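Local coordinates for HIAXHD3 (Humicola insolens, PDB 3ZXK), which probably removes arabinofuranose side chains from arabinoxylan as a family 43 glycoside hydrolase, and served as the starting point for active-site engineering that introduced endo-xylanase activity, at residues D70-Y79 with G363-T371. Numbering follows the deposited sequence.
Sequences DLPSGTPGAY and GDLFAARNT
Gly74 and Ala367 bring the two backbones within 3.9 Å, CA to CA, where the loop 70-79 passes the single 3-10 turn of 365-367, and at Leu71 and Arg369 the same measure widens to 6.7 Å. At the close point Ala367 CB presses on Gly74 CA at 3.4 Å, tighter than usual carbon packing. Arg369, extended from CG to NE, brings its guanidinium to the carbonyl oxygens of Asp70 and Leu71. NE and NH2 both reach Asp70 O, which lies at the guanidinium edge, through two weak, bent bonds, the N-H...O angle from NE being 127°; NE also donates to Leu71 O (3.2 Å), approaching from above that carbonyl plane. A water donates to Leu71 O and Ala367 O and accepts from Gly74 N. A leucine in place of Arg369 would probably leave Asp70 O without these two donors and Leu71 O with that water as its remaining partner among those described. The contact is an interdomain one, joining the family 43 catalytic domain, a five-bladed beta-propeller, to the C-terminal beta-sandwich. Tyr79, from the propeller side, donates its hydroxyl to Phe366 O at 2.6 Å, in the carbonyl plane and on a lone pair, while Asn336 also bonds the hydroxyl. Leu71, with CG anti to the backbone N (chi1 -169°), directs CD2 onto the carbonyl oxygens of Ala367 and Ala368, the latter 3.5 Å away. Thr75 CG2 meets Phe366 CB obliquely at 3.6 Å, beside Leu429 of strand 418-429. Thr75 OG1 is hydrogen-bonded to the backbone N of Thr436, whose own OG1 bonds Asp364 OD2. A second water links Asp364 OD2 to Thr75 N, and Asp364 OD1 accepts from Phe366 N in an Asx turn leading into the 3-10 segment.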
loop_
_atom_site.group_PDB
_atom_site.type_symbol
_atom_site.label_atom_id
_atom_site.label_comp_id
_atom_site.label_asym_id
_atom_site.label_seq_id
_atom_site.Cartn_x
_atom_site.Cartn_y
_atom_site.Cartn_z
ATOM N N ASP A 70 18.259 0.809 -0.665
ATOM C CA ASP A 70 18.813 0.355 0.615
ATOM C C ASP A 70 19.095 1.524 1.574
ATOM O O ASP A 70 19.667 1.297 2.645
ATOM C CB ASP A 70 20.109 -0.445 0.378
ATOM C CG ASP A 70 19.910 -1.688 -0.504
ATOM O OD1 ASP A 70 18.777 -2.248 -0.639
ATOM O OD2 ASP A 70 20.934 -2.161 -1.053
ATOM N N LEU A 71 18.679 2.754 1.204
ATOM C CA LEU A 71 18.821 3.964 2.043
ATOM C C LEU A 71 20.260 4.064 2.589
ATOM O O LEU A 71 20.495 4.014 3.804
ATOM C CB LEU A 71 17.759 3.983 3.163
ATOM C CG LEU A 71 17.555 5.254 3.997
ATOM C CD1 LEU A 71 17.129 6.449 3.131
ATOM C CD2 LEU A 71 16.492 4.971 5.048
ATOM N N PRO A 72 21.234 4.183 1.676
ATOM C CA PRO A 72 22.629 4.111 2.092
ATOM C C PRO A 72 23.165 5.384 2.757
ATOM O O PRO A 72 24.158 5.321 3.507
ATOM C CB PRO A 72 23.370 3.871 0.775
ATOM C CG PRO A 72 22.471 4.456 -0.282
ATOM C CD PRO A 72 21.091 4.170 0.206
ATOM N N SER A 73 22.529 6.520 2.498
ATOM C CA SER A 73 23.150 7.795 2.849
ATOM C C SER A 73 22.144 8.886 3.193
ATOM O O SER A 73 22.390 10.064 2.952
ATOM C CB SER A 73 24.102 8.259 1.748
ATOM O OG SER A 73 23.400 8.532 0.537
ATOM N N GLY A 74 21.020 8.490 3.772
ATOM C CA GLY A 74 20.046 9.461 4.213
ATOM C C GLY A 74 19.195 9.994 3.081
ATOM O O GLY A 74 19.196 9.457 1.970
ATOM N N THR A 75 18.456 11.059 3.384
ATOM C CA THR A 75 17.551 11.680 2.428
ATOM C C THR A 75 18.327 12.238 1.239
ATOM O O THR A 75 19.444 12.690 1.403
ATOM C CB THR A 75 16.692 12.765 3.098
ATOM O OG1 THR A 75 17.519 13.822 3.648
ATOM C CG2 THR A 75 15.842 12.104 4.168
ATOM N N PRO A 76 17.726 12.222 0.045
ATOM C CA PRO A 76 16.342 11.823 -0.258
ATOM C C PRO A 76 16.117 10.340 -0.495
ATOM O O PRO A 76 14.993 9.932 -0.817
ATOM C CB PRO A 76 16.034 12.659 -1.517
ATOM C CG PRO A 76 17.337 12.769 -2.201
ATOM C CD PRO A 76 18.377 12.877 -1.114
ATOM N N GLY A 77 17.141 9.524 -0.279
ATOM C CA GLY A 77 17.027 8.077 -0.476
ATOM C C GLY A 77 16.343 7.751 -1.785
ATOM O O GLY A 77 16.753 8.252 -2.834
ATOM N N ALA A 78 15.298 6.925 -1.713
ATOM C CA ALA A 78 14.395 6.709 -2.847
ATOM C C ALA A 78 12.961 7.054 -2.425
ATOM O O ALA A 78 11.994 6.499 -2.946
ATOM C CB ALA A 78 14.479 5.264 -3.355
ATOM N N TYR A 79 12.827 7.963 -1.462
ATOM C CA TYR A 79 11.508 8.421 -1.038
ATOM C C TYR A 79 10.636 8.821 -2.222
ATOM O O TYR A 79 11.047 9.644 -3.051
ATOM C CB TYR A 79 11.595 9.577 -0.035
ATOM C CG TYR A 79 11.949 9.141 1.350
ATOM C CD1 TYR A 79 11.000 8.490 2.162
ATOM C CD2 TYR A 79 13.217 9.383 1.862
ATOM C CE1 TYR A 79 11.326 8.105 3.468
ATOM C CE2 TYR A 79 13.570 8.970 3.156
ATOM C CZ TYR A 79 12.623 8.360 3.958
ATOM O OH TYR A 79 12.976 7.959 5.226
ATOM N N GLY A 363 21.297 11.749 13.159
ATOM C CA GLY A 363 20.369 12.570 13.964
ATOM C C GLY A 363 18.985 12.645 13.333
ATOM O O GLY A 363 18.062 13.244 13.895
ATOM N N ASP A 364 18.838 11.990 12.187
ATOM C CA ASP A 364 17.677 12.206 11.303
ATOM C C ASP A 364 16.886 10.902 11.189
ATOM O O ASP A 364 17.330 9.984 10.511
ATOM C CB ASP A 364 18.224 12.655 9.937
ATOM C CG ASP A 364 17.145 13.032 8.937
ATOM O OD1 ASP A 364 15.944 12.819 9.205
ATOM O OD2 ASP A 364 17.521 13.560 7.851
ATOM N N LEU A 365 15.690 10.836 11.793
ATOM C CA LEU A 365 14.834 9.635 11.641
ATOM C C LEU A 365 14.634 9.218 10.174
ATOM O O LEU A 365 14.585 8.046 9.858
ATOM C CB LEU A 365 13.461 9.843 12.303
ATOM C CG LEU A 365 12.506 8.635 12.263
ATOM C CD1 LEU A 365 13.032 7.337 12.874
ATOM C CD2 LEU A 365 11.196 9.017 12.941
ATOM N N PHE A 366 14.556 10.187 9.260
ATOM C CA PHE A 366 14.316 9.812 7.849
ATOM C C PHE A 366 15.519 9.139 7.188
ATOM O O PHE A 366 15.379 8.532 6.112
ATOM C CB PHE A 366 13.888 11.026 7.012
ATOM C CG PHE A 366 12.617 11.655 7.467
ATOM C CD1 PHE A 366 11.400 10.986 7.320
ATOM C CD2 PHE A 366 12.633 12.915 8.067
ATOM C CE1 PHE A 366 10.213 11.575 7.741
ATOM C CE2 PHE A 366 11.449 13.516 8.490
ATOM C CZ PHE A 366 10.248 12.839 8.332
ATOM N N ALA A 367 16.696 9.242 7.806
ATOM C CA ALA A 367 17.866 8.563 7.283
ATOM C C ALA A 367 18.050 7.190 7.908
ATOM O O ALA A 367 18.925 6.445 7.489
ATOM C CB ALA A 367 19.110 9.409 7.501
ATOM N N ALA A 368 17.248 6.859 8.923
ATOM C CA ALA A 368 17.465 5.593 9.664
ATOM C C ALA A 368 16.976 4.390 8.895
ATOM O O ALA A 368 15.824 4.390 8.466
ATOM C CB ALA A 368 16.796 5.624 11.038
ATOM N N ARG A 369 17.791 3.335 8.827
ATOM C CA ARG A 369 17.360 2.067 8.251
ATOM C C ARG A 369 16.563 1.332 9.310
ATOM O O ARG A 369 16.669 1.615 10.512
ATOM C CB ARG A 369 18.564 1.222 7.840
ATOM C CG ARG A 369 19.265 1.734 6.619
ATOM C CD ARG A 369 20.580 1.001 6.416
ATOM N NE ARG A 369 21.056 1.155 5.058
ATOM C CZ ARG A 369 22.129 0.547 4.552
ATOM N NH1 ARG A 369 22.870 -0.257 5.307
ATOM N NH2 ARG A 369 22.448 0.743 3.281
ATOM N N ASN A 370 15.740 0.407 8.823
ATOM C CA ASN A 370 15.007 -0.536 9.673
ATOM C C ASN A 370 13.924 0.099 10.527
ATOM O O ASN A 370 13.683 -0.306 11.639
ATOM C CB ASN A 370 15.970 -1.420 10.526
ATOM C CG ASN A 370 16.755 -2.409 9.669
ATOM O OD1 ASN A 370 16.815 -2.278 8.438
ATOM N ND2 ASN A 370 17.348 -3.408 10.305
ATOM N N THR A 371 13.222 1.079 9.968
ATOM C CA THR A 371 11.936 1.503 10.507
ATOM C C THR A 371 10.830 0.607 9.913
ATOM O O THR A 371 10.683 0.532 8.706
ATOM C CB THR A 371 11.715 3.003 10.234
ATOM O OG1 THR A 371 12.735 3.751 10.882
ATOM C CG2 THR A 371 10.347 3.477 10.755
HETATM O O HOH W 1 20.723 6.127 5.539
HETATM O O HOH W 2 19.069 12.648 5.793
#